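Local coordinates for protein fructose-2,6-bisphosphatase TIGAR B (Danio rerio, PDB 3E9D) that probably hydrolyses fructose 2,6-bisphosphate, and fructose 1,6-bisphosphate as well, lowering glycolytic flux in favour of the pentose phosphate pathway, at residues Gly122-Leu125 / Glu126-Lys129; Val191-Leu194 / Val195-Gln199; Ile227-Glu230 / Glu231-Leu234; Gly241-Ile244 / Asn245-Asp248. All blocks are in the same frame, centred on the assembly; numbering follows the deposited sequence.

Contact 1: residues Gly122-Leu125 / Glu126-Lys129; sequences GETL and EQVK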
loop_
_atom_site.group_PDB
_atom_site.type_symbol
_atom_site.label_atom_id
_atom_site.label_comp_id
_atom_site.label_asym_id
_atom_site.label_seq_id
_atom_site.Cartn_x
_atom_site.Cartn_y
_atom_site.Cartn_z
ATOM N N GLY A 122 8.139 -12.154 16.378
ATOM C CA GLY A 122 7.352 -11.244 15.551
ATOM C C GLY A 122 8.072 -9.917 15.382
ATOM O O GLY A 122 9.117 -9.700 15.981
ATOM N N GLU A 123 7.512 -9.044 14.552
ATOM C CA GLU A 123 8.046 -7.708 14.324
ATOM C C GLU A 123 7.263 -6.692 15.138
ATOM O O GLU A 123 6.039 -6.765 15.206
ATOM C CB GLU A 123 7.874 -7.310 12.867
ATOM C CG GLU A 123 9.018 -7.626 11.947
ATOM C CD GLU A 123 8.746 -7.088 10.532
ATOM O OE1 GLU A 123 7.720 -7.473 9.920
ATOM O OE2 GLU A 123 9.568 -6.275 10.053
ATOM N N THR A 124 7.949 -5.723 15.718
ATOM C CA THR A 124 7.242 -4.623 16.385
ATOM C C THR A 124 6.692 -3.643 15.334
ATOM O O THR A 124 7.072 -3.696 14.150
ATOM C CB THR A 124 8.151 -3.849 17.327
ATOM O OG1 THR A 124 9.136 -3.165 16.543
ATOM C CG2 THR A 124 8.849 -4.810 18.347
ATOM N N LEU A 125 5.793 -2.766 15.766
ATOM C CA LEU A 125 5.274 -1.741 14.876
ATOM C C LEU A 125 6.385 -0.855 14.311
ATOM O O LEU A 125 6.369 -0.555 13.132
ATOM C CB LEU A 125 4.208 -0.885 15.574
ATOM C CG LEU A 125 3.421 0.043 14.647
ATOM C CD1 LEU A 125 1.961 0.147 15.103
ATOM C CD2 LEU A 125 4.080 1.434 14.557
ATOM N N GLU A 126 7.345 -0.446 15.137
ATOM C CA GLU A 126 8.450 0.403 14.651
ATOM C C GLU A 126 9.326 -0.289 13.605
ATOM O O GLU A 126 9.820 0.363 12.685
ATOM C CB GLU A 126 9.327 0.915 15.803
ATOM C CG GLU A 126 8.758 2.144 16.526
ATOM C CD GLU A 126 8.424 3.309 15.584
ATOM O OE1 GLU A 126 9.337 3.832 14.901
ATOM O OE2 GLU A 126 7.238 3.704 15.525
ATOM N N GLN A 127 9.526 -1.601 13.763
ATOM C CA GLN A 127 10.263 -2.390 12.780
ATOM C C GLN A 127 9.540 -2.415 11.428
ATOM O O GLN A 127 10.153 -2.234 10.393
ATOM C CB GLN A 127 10.488 -3.821 13.297
ATOM C CG GLN A 127 11.587 -3.916 14.351
ATOM C CD GLN A 127 11.752 -5.339 14.900
ATOM O OE1 GLN A 127 10.785 -5.978 15.315
ATOM N NE2 GLN A 127 12.986 -5.829 14.896
ATOM N N VAL A 128 8.234 -2.633 11.441
ATOM C CA VAL A 128 7.452 -2.552 10.203
ATOM C C VAL A 128 7.543 -1.147 9.577
ATOM O O VAL A 128 7.753 -1.003 8.372
ATOM C CB VAL A 128 5.973 -2.970 10.416
ATOM C CG1 VAL A 128 5.205 -2.898 9.080
ATOM C CG2 VAL A 128 5.894 -4.353 10.996
ATOM N N LYS A 129 7.385 -0.111 10.396
ATOM C CA LYS A 129 7.458 1.266 9.898
ATOM C C LYS A 129 8.829 1.614 9.300
ATOM O O LYS A 129 8.911 2.295 8.262
ATOM C CB LYS A 129 7.097 2.256 11.007
ATOM C CG LYS A 129 6.962 3.701 10.517
ATOM C CD LYS A 129 6.927 4.699 11.695
ATOM C CE LYS A 129 5.657 4.564 12.507
ATOM N NZ LYS A 129 5.543 5.647 13.550
HETATM O O HOH W 1 10.747 -7.764 17.358
#

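Contact 2: residues Val191-Leu194 / Val195-Gln199; sequences VRHL and VEDLQ. With K (potassium ion), chain E.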
loop_
_atom_site.group_PDB
_atom_site.type_symbol
_atom_site.label_atom_id
_atom_site.label_comp_id
_atom_site.label_asym_id
_atom_site.label_seq_id
_atom_site.Cartn_x
_atom_site.Cartn_y
_atom_site.Cartn_z
ATOM N N VAL A 191 0.175 3.752 6.010
ATOM C CA VAL A 191 -0.769 4.858 5.905
ATOM C C VAL A 191 -0.633 5.805 7.099
ATOM O O VAL A 191 -0.590 7.036 6.919
ATOM C CB VAL A 191 -2.242 4.354 5.742
ATOM C CG1 VAL A 191 -3.232 5.471 5.953
ATOM C CG2 VAL A 191 -2.445 3.739 4.341
ATOM N N ARG A 192 -0.557 5.246 8.311
ATOM C CA ARG A 192 -0.429 6.096 9.500
ATOM C C ARG A 192 0.899 6.888 9.483
ATOM O O ARG A 192 0.932 8.048 9.897
ATOM C CB ARG A 192 -0.550 5.292 10.815
ATOM C CG ARG A 192 -0.550 6.229 12.064
ATOM C CD ARG A 192 -0.814 5.493 13.387
ATOM N NE ARG A 192 -2.217 5.122 13.571
ATOM C CZ ARG A 192 -3.159 5.909 14.098
ATOM N NH1 ARG A 192 -2.881 7.158 14.477
ATOM N NH2 ARG A 192 -4.400 5.447 14.228
ATOM N N HIS A 193 1.978 6.256 9.012
ATOM C CA HIS A 193 3.254 6.961 8.858
ATOM C C HIS A 193 3.116 8.178 7.913
ATOM O O HIS A 193 3.503 9.291 8.253
ATOM C CB HIS A 193 4.367 6.044 8.350
ATOM C CG HIS A 193 5.638 6.783 8.052
ATOM N ND1 HIS A 193 6.383 7.402 9.039
ATOM C CD2 HIS A 193 6.279 7.034 6.884
ATOM C CE1 HIS A 193 7.429 7.997 8.486
ATOM N NE2 HIS A 193 7.397 7.775 7.185
ATOM N N LEU A 194 2.534 7.948 6.742
ATOM C CA LEU A 194 2.291 9.013 5.765
ATOM C C LEU A 194 1.446 10.154 6.332
ATOM O O LEU A 194 1.798 11.327 6.181
ATOM C CB LEU A 194 1.624 8.435 4.522
ATOM C CG LEU A 194 2.470 7.522 3.614
ATOM C CD1 LEU A 194 1.651 7.091 2.418
ATOM C CD2 LEU A 194 3.795 8.163 3.152
ATOM N N VAL A 195 0.365 9.805 7.032
ATOM C CA VAL A 195 -0.614 10.797 7.477
ATOM C C VAL A 195 -0.185 11.526 8.754
ATOM O O VAL A 195 -0.260 12.756 8.839
ATOM C CB VAL A 195 -1.999 10.138 7.663
ATOM C CG1 VAL A 195 -2.968 11.097 8.343
ATOM C CG2 VAL A 195 -2.540 9.695 6.283
ATOM N N GLU A 196 0.277 10.769 9.740
ATOM C CA GLU A 196 0.595 11.306 11.050
ATOM C C GLU A 196 2.065 11.762 11.183
ATOM O O GLU A 196 2.339 12.897 11.608
ATOM C CB GLU A 196 0.219 10.272 12.114
ATOM C CG GLU A 196 -0.186 10.850 13.432
ATOM C CD GLU A 196 -0.794 9.810 14.363
ATOM O OE1 GLU A 196 -1.756 10.166 15.096
ATOM O OE2 GLU A 196 -0.308 8.656 14.365
ATOM N N ASP A 197 3.009 10.908 10.789
ATOM C CA ASP A 197 4.435 11.218 10.973
ATOM C C ASP A 197 4.936 12.269 10.011
ATOM O O ASP A 197 5.836 13.019 10.340
ATOM C CB ASP A 197 5.305 9.963 10.835
ATOM C CG ASP A 197 5.010 8.924 11.906
ATOM O OD1 ASP A 197 4.422 9.277 12.958
ATOM O OD2 ASP A 197 5.358 7.748 11.684
ATOM N N LEU A 198 4.371 12.320 8.814
ATOM C CA LEU A 198 4.864 13.248 7.791
ATOM C C LEU A 198 3.909 14.429 7.601
ATOM O O LEU A 198 2.759 14.369 8.051
ATOM C CB LEU A 198 5.082 12.501 6.464
ATOM C CG LEU A 198 6.038 11.287 6.556
ATOM C CD1 LEU A 198 6.274 10.658 5.183
ATOM C CD2 LEU A 198 7.391 11.654 7.210
ATOM N N GLN A 199 4.389 15.495 6.956
ATOM C CA GLN A 199 3.523 16.579 6.482
ATOM C C GLN A 199 2.573 15.993 5.438
ATOM O O GLN A 199 3.015 15.403 4.456
ATOM C CB GLN A 199 4.358 17.743 5.915
ATOM C CG GLN A 199 3.615 18.709 4.976
ATOM C CD GLN A 199 2.862 19.833 5.688
ATOM O OE1 GLN A 199 2.940 19.998 6.908
ATOM N NE2 GLN A 199 2.127 20.619 4.912
HETATM K K K E . 0.830 15.019 9.756
HETATM O O HOH W 2 -2.042 14.778 8.372
#

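Contact 3: residues Ile227-Glu230 / Glu231-Leu234; sequences IHRE and ESVL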
loop_
_atom_site.group_PDB
_atom_site.type_symbol
_atom_site.label_atom_id
_atom_site.label_comp_id
_atom_site.label_asym_id
_atom_site.label_seq_id
_atom_site.Cartn_x
_atom_site.Cartn_y
_atom_site.Cartn_z
ATOM N N ILE A 227 8.180 15.339 -4.740
ATOM C CA ILE A 227 9.513 15.141 -4.188
ATOM C C ILE A 227 10.508 16.159 -4.761
ATOM O O ILE A 227 10.422 16.526 -5.950
ATOM C CB ILE A 227 10.016 13.683 -4.330
ATOM C CG1 ILE A 227 10.101 13.253 -5.792
ATOM C CG2 ILE A 227 9.097 12.682 -3.539
ATOM C CD1 ILE A 227 10.860 11.893 -5.994
ATOM N N HIS A 228 11.422 16.591 -3.881
ATOM C CA HIS A 228 12.500 17.545 -4.147
ATOM C C HIS A 228 13.844 16.900 -3.816
ATOM O O HIS A 228 13.935 16.038 -2.951
ATOM C CB HIS A 228 12.357 18.805 -3.257
ATOM C CG HIS A 228 11.272 19.746 -3.691
ATOM N ND1 HIS A 228 11.377 21.118 -3.555
ATOM C CD2 HIS A 228 10.048 19.515 -4.237
ATOM C CE1 HIS A 228 10.271 21.689 -4.010
ATOM N NE2 HIS A 228 9.453 20.739 -4.438
ATOM N N ARG A 229 14.882 17.345 -4.508
ATOM C CA ARG A 229 16.238 16.939 -4.216
ATOM C C ARG A 229 16.977 18.120 -3.605
ATOM O O ARG A 229 16.980 19.220 -4.168
ATOM C CB ARG A 229 16.913 16.521 -5.510
ATOM C CG ARG A 229 18.131 15.676 -5.355
ATOM C CD ARG A 229 18.243 14.823 -6.615
ATOM N NE ARG A 229 19.588 14.327 -6.795
ATOM C CZ ARG A 229 19.949 13.072 -6.597
ATOM N NH1 ARG A 229 19.050 12.150 -6.232
ATOM N NH2 ARG A 229 21.223 12.739 -6.777
ATOM N N GLU A 230 17.566 17.887 -2.440
ATOM C CA GLU A 230 18.421 18.865 -1.757
ATOM C C GLU A 230 19.640 18.147 -1.228
ATOM O O GLU A 230 19.510 17.212 -0.429
ATOM C CB GLU A 230 17.689 19.497 -0.585
ATOM C CG GLU A 230 16.494 20.313 -0.993
ATOM C CD GLU A 230 15.421 20.338 0.071
ATOM O OE1 GLU A 230 15.444 19.472 0.984
ATOM O OE2 GLU A 230 14.543 21.224 -0.018
ATOM N N GLU A 231 20.817 18.566 -1.688
ATOM C CA GLU A 231 22.089 17.974 -1.256
ATOM C C GLU A 231 22.178 16.514 -1.695
ATOM O O GLU A 231 22.787 15.677 -1.018
ATOM C CB GLU A 231 22.265 18.085 0.270
ATOM C CG GLU A 231 21.698 19.358 0.914
ATOM C CD GLU A 231 22.388 20.621 0.439
ATOM O OE1 GLU A 231 23.641 20.697 0.548
ATOM O OE2 GLU A 231 21.677 21.539 -0.039
ATOM N N SER A 232 21.569 16.223 -2.842
ATOM C CA SER A 232 21.432 14.856 -3.364
ATOM C C SER A 232 20.532 13.960 -2.512
ATOM O O SER A 232 20.398 12.769 -2.796
ATOM C CB SER A 232 22.799 14.193 -3.621
ATOM O OG SER A 232 23.298 14.563 -4.897
ATOM N N VAL A 233 19.907 14.536 -1.486
ATOM C CA VAL A 233 18.882 13.815 -0.725
ATOM C C VAL A 233 17.488 14.121 -1.295
ATOM O O VAL A 233 17.115 15.289 -1.446
ATOM C CB VAL A 233 18.925 14.163 0.780
ATOM C CG1 VAL A 233 17.877 13.360 1.544
ATOM C CG2 VAL A 233 20.317 13.893 1.349
ATOM N N LEU A 234 16.731 13.070 -1.599
ATOM C CA LEU A 234 15.340 13.216 -2.014
ATOM C C LEU A 234 14.402 13.258 -0.817
ATOM O O LEU A 234 14.511 12.455 0.109
ATOM C CB LEU A 234 14.918 12.092 -2.967
ATOM C CG LEU A 234 15.595 12.146 -4.332
ATOM C CD1 LEU A 234 15.449 10.819 -5.004
ATOM C CD2 LEU A 234 15.030 13.287 -5.193
#

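Contact 4: residues Gly241-Ile244 / Asn245-Asp248; sequences GVFI and NRKD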
loop_
_atom_site.group_PDB
_atom_site.type_symbol
_atom_site.label_atom_id
_atom_site.label_comp_id
_atom_site.label_asym_id
_atom_site.label_seq_id
_atom_site.Cartn_x
_atom_site.Cartn_y
_atom_site.Cartn_z
ATOM N N GLY A 241 -3.239 12.865 0.477
ATOM C CA GLY A 241 -4.135 11.722 0.510
ATOM C C GLY A 241 -5.287 11.954 -0.452
ATOM O O GLY A 241 -5.797 13.061 -0.548
ATOM N N VAL A 242 -5.678 10.929 -1.196
ATOM C CA VAL A 242 -6.834 11.059 -2.115
ATOM C C VAL A 242 -8.003 10.202 -1.624
ATOM O O VAL A 242 -9.094 10.717 -1.395
ATOM C CB VAL A 242 -6.452 10.731 -3.587
ATOM C CG1 VAL A 242 -7.626 10.940 -4.550
ATOM C CG2 VAL A 242 -5.219 11.568 -4.038
ATOM N N PHE A 243 -7.773 8.902 -1.452
ATOM C CA PHE A 243 -8.771 8.006 -0.867
ATOM C C PHE A 243 -8.057 6.861 -0.155
ATOM O O PHE A 243 -6.881 6.562 -0.457
ATOM C CB PHE A 243 -9.816 7.517 -1.899
ATOM C CG PHE A 243 -9.222 6.866 -3.157
ATOM C CD1 PHE A 243 -8.834 5.525 -3.148
ATOM C CD2 PHE A 243 -9.094 7.596 -4.345
ATOM C CE1 PHE A 243 -8.323 4.899 -4.305
ATOM C CE2 PHE A 243 -8.577 6.996 -5.525
ATOM C CZ PHE A 243 -8.191 5.647 -5.503
ATOM N N ILE A 244 -8.745 6.259 0.816
ATOM C CA ILE A 244 -8.157 5.216 1.660
ATOM C C ILE A 244 -9.115 4.035 1.751
ATOM O O ILE A 244 -10.315 4.215 2.014
ATOM C CB ILE A 244 -7.866 5.713 3.117
ATOM C CG1 ILE A 244 -7.015 6.992 3.149
ATOM C CG2 ILE A 244 -7.226 4.594 3.991
ATOM C CD1 ILE A 244 -5.579 6.792 2.776
ATOM N N ASN A 245 -8.575 2.837 1.534
ATOM C CA ASN A 245 -9.312 1.563 1.667
ATOM C C ASN A 245 -10.612 1.497 0.863
ATOM O O ASN A 245 -11.624 0.958 1.328
ATOM C CB ASN A 245 -9.574 1.251 3.141
ATOM C CG ASN A 245 -8.294 1.064 3.933
ATOM O OD1 ASN A 245 -7.213 0.893 3.361
ATOM N ND2 ASN A 245 -8.413 1.073 5.258
ATOM N N ARG A 246 -10.579 2.059 -0.344
ATOM C CA ARG A 246 -11.732 2.049 -1.231
ATOM C C ARG A 246 -12.007 0.618 -1.749
ATOM O O ARG A 246 -11.094 -0.095 -2.141
ATOM C CB ARG A 246 -11.503 3.018 -2.395
ATOM C CG ARG A 246 -12.634 3.030 -3.411
ATOM C CD ARG A 246 -12.385 4.020 -4.531
ATOM N NE ARG A 246 -12.470 5.417 -4.095
ATOM C CZ ARG A 246 -12.358 6.457 -4.921
ATOM N NH1 ARG A 246 -12.168 6.253 -6.234
ATOM N NH2 ARG A 246 -12.467 7.702 -4.447
ATOM N N LYS A 247 -13.276 0.230 -1.770
ATOM C CA LYS A 247 -13.648 -1.118 -2.184
ATOM C C LYS A 247 -14.936 -1.091 -3.016
ATOM O O LYS A 247 -15.737 -2.026 -2.966
ATOM C CB LYS A 247 -13.758 -2.030 -0.955
ATOM C CG LYS A 247 -14.691 -1.483 0.136
ATOM C CD LYS A 247 -15.068 -2.533 1.190
ATOM C CE LYS A 247 -15.540 -3.843 0.546
ATOM N NZ LYS A 247 -16.269 -4.756 1.501
ATOM N N ASP A 248 -15.110 -0.022 -3.795
ATOM C CA ASP A 248 -16.260 0.123 -4.694
ATOM C C ASP A 248 -16.330 -1.037 -5.682
ATOM O O ASP A 248 -17.427 -1.517 -6.014
ATOM C CB ASP A 248 -16.193 1.449 -5.459
ATOM C CG ASP A 248 -16.283 2.678 -4.542
ATOM O OD1 ASP A 248 -16.704 2.523 -3.384
ATOM O OD2 ASP A 248 -15.934 3.806 -4.982
#

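Contact 1: residues Gly122-Leu125 / Glu126-Lys129
E126 follows L125 directly and folds its carboxylate back past the leucine: the chain is bent at chi2 (-54°), which leaves OE2 near L125 CD2. That oxygen takes a weak bond from K129 NZ at 3.2 Å, part of a salt bridge one helical turn along; the stronger partner of the amine is D197 on helix 184-197. Q127 makes two reciprocal bonds with T124. Its backbone N donates to T124 OG1 at 3.2 Å, while its side chain, extended beyond CG, reaches back so that OE1 accepts from T124 N at 2.9 Å. The second bond lies in the amide carbonyl plane, on a lone pair, with a C=O...donor angle of 141°. Water 1 also donates to Q127 OE1, at 2.7 Å, and links it to G122 O. The chi1 of T124 (67°) sets OG1 between its own N and carbonyl carbon, where it can accept from Q127 N. With an alanine here, Q127 N is likely to lose its capping acceptor, leaving the first turn less firmly fixed. V128 N donates to T124 O at 3.1 Å, and V128 CG2 lies 3.8 Å from E123 OE1, in a carboxylate held by G91 N and R131. K129 continues the helical pattern, its N bonding to L125 O at 3.0 Å, and its CE passes near L125 CD2. T124 and Q127 thus form a capping box at the start of helix 125-146 of the histidine phosphatase fold, with the V128 side chain about 6 Å from that of E89, the inferred proton donor/acceptor.

Contact 2: residues Val191-Leu194 / Val195-Gln199
D197 OD2 is gripped twice: H193 ND1 donates to it at 2.9 Å, and K129 of helix 125-146 forms a salt bridge with it. The histidine bond lies in the ring plane and uses the anti lone pair of the carboxylate, although ring and carboxylate planes are turned 68° apart. With CG anti to the backbone N (chi1 174°), the imidazole is carried along the helix toward D197, one turn on. L198 CG sits over a face of the same ring, a CH-pi contact 4.2 Å from the centroid. In the backbone, H193 O receives two weak bonds, from D197 N at 3.0 Å and L198 N at 3.2 Å, as helix 184-197 widens into a pi-type turn and ends. This C-terminal end of the helix is a potassium site: V195 O and L198 O each lie 2.7 Å from the ion, E196 O stands farther off at 3.2 Å, and water 2 is also bound. The buried L194 O, by contrast, has no polar partner in the model. On the exposed side, R192 and E196 run side by side and pair as a salt bridge, NH1 to OE2 3.0 Å. The oxygen lies in the guanidinium plane, yet the nitrogen meets it 42° out of the carboxylate plane. R192 also makes a cation-pi contact with F212, while L194 touches both L198 CD1 and F132.

Contact 3: residues Ile227-Glu230 / Glu231-Leu234
E230 and V233 face each other as the closing pair of a beta hairpin with a two-residue loop, a type I' turn through E231 and S232. The turn is diagnosed by the positive phi values of these two residues, 65° and 66°. Both backbone polar groups of E230 that face the partner strand are satisfied by V233: E230 N donates to V233 O at 2.8 Å, nearly straight, and E230 O accepts from V233 N at 2.9 Å. The second bond is less regular, because the donor stands 60° out of the carbonyl plane rather than on a lone pair. V233 O is approached a second time, by the CA of R229 at 3.3 Å, and H228 O similarly meets the CA of L234 at 3.3 Å; both are CA-H...O contacts. R229 and L234 form the next, non-hydrogen-bonded pair, and beyond them H228 is bonded through its backbone to R235. The R229 side chain leaves the strand extended from CG to NE, which carries CD past L234 CD2 at 3.8 Å and brings one face of the guanidinium over S232 O, which is 3.7 Å from NH1. A serine here would probably leave L234 CD2 without the cover of the arginine's CG and CD, and S232 O without the positive group beside it. R229 and L234 also both touch Q141 and F144 of helix 125-146, which places this side of the hairpin against the helix. On the same side L234 CD2 meets I227 CD1 at 4.5 Å.

Contact 4: residues Gly241-Ile244 / Asn245-Asp248
F243 and R246 stand on either side of a corner at I244-N245, where strand 233-246 bends out of its first direction, and no backbone hydrogen bond joins the two segments. Two bulges break the pairing with strand 220-230: V242 and F243 both face R222 in a classic beta bulge, and N245 and R246 both face I220 in a G1 bulge. The left-handed backbone of N245 (phi 53°) belongs to that second bulge, an unusual conformation that asparagine tolerates well. N245 is further fixed by polar partners outside the corner, its N bonding to S221 OG and its ND2 to S213 O, while I244 CG2 lies 3.7 Å from N245 CG. The contact is carried by the side chains of F243 and R246. The guanidinium lies flat on the phenyl ring, with centres 3.7 Å apart and planes 16° out of parallel, so the interaction is a stacked cation-pi pair. R246 leaves its backbone extended; CB passes F243 CD1 at 3.7 Å, and the bend at chi3 (-70°) then turns the charged end over the ring. The guanidinium is also tied at its rim, NH2 by a salt bridge to D169 and NH1 by bonds to L166 O and Y45 OH, which together should hold its plane against rotation. D248 OD2 is a longer-range charge partner, 3.9 Å from R246 NE and well out of the guanidinium plane. The closest point of the stack is R246 NH2 against F243 CD2, at 3.4 Å.

How the contacts relate
Contacts 1 and 2 meet through one lysine: K129 NZ is 2.8 Å from D197 OD2 in a salt bridge, and K129 CD packs 3.8 Å from H193 ND1, joining the start of helix 125-146 to the potassium-binding end of helix 184-197. The K129 side chain stays about 11 Å from the ion. Contact 2 also reaches contact 4, V191 CG1 lying 4.2 Å from I244 CD1. Contacts 3 and 4 share the hairpin of strands 220-230 and 233-246, yet their centres are 29 Å apart. Side chains of V128 in contact 1 and N245 in contact 4 lie about 9 and 11 Å from that of H183, the inferred transition-state stabiliser; contact 3 is remote from it.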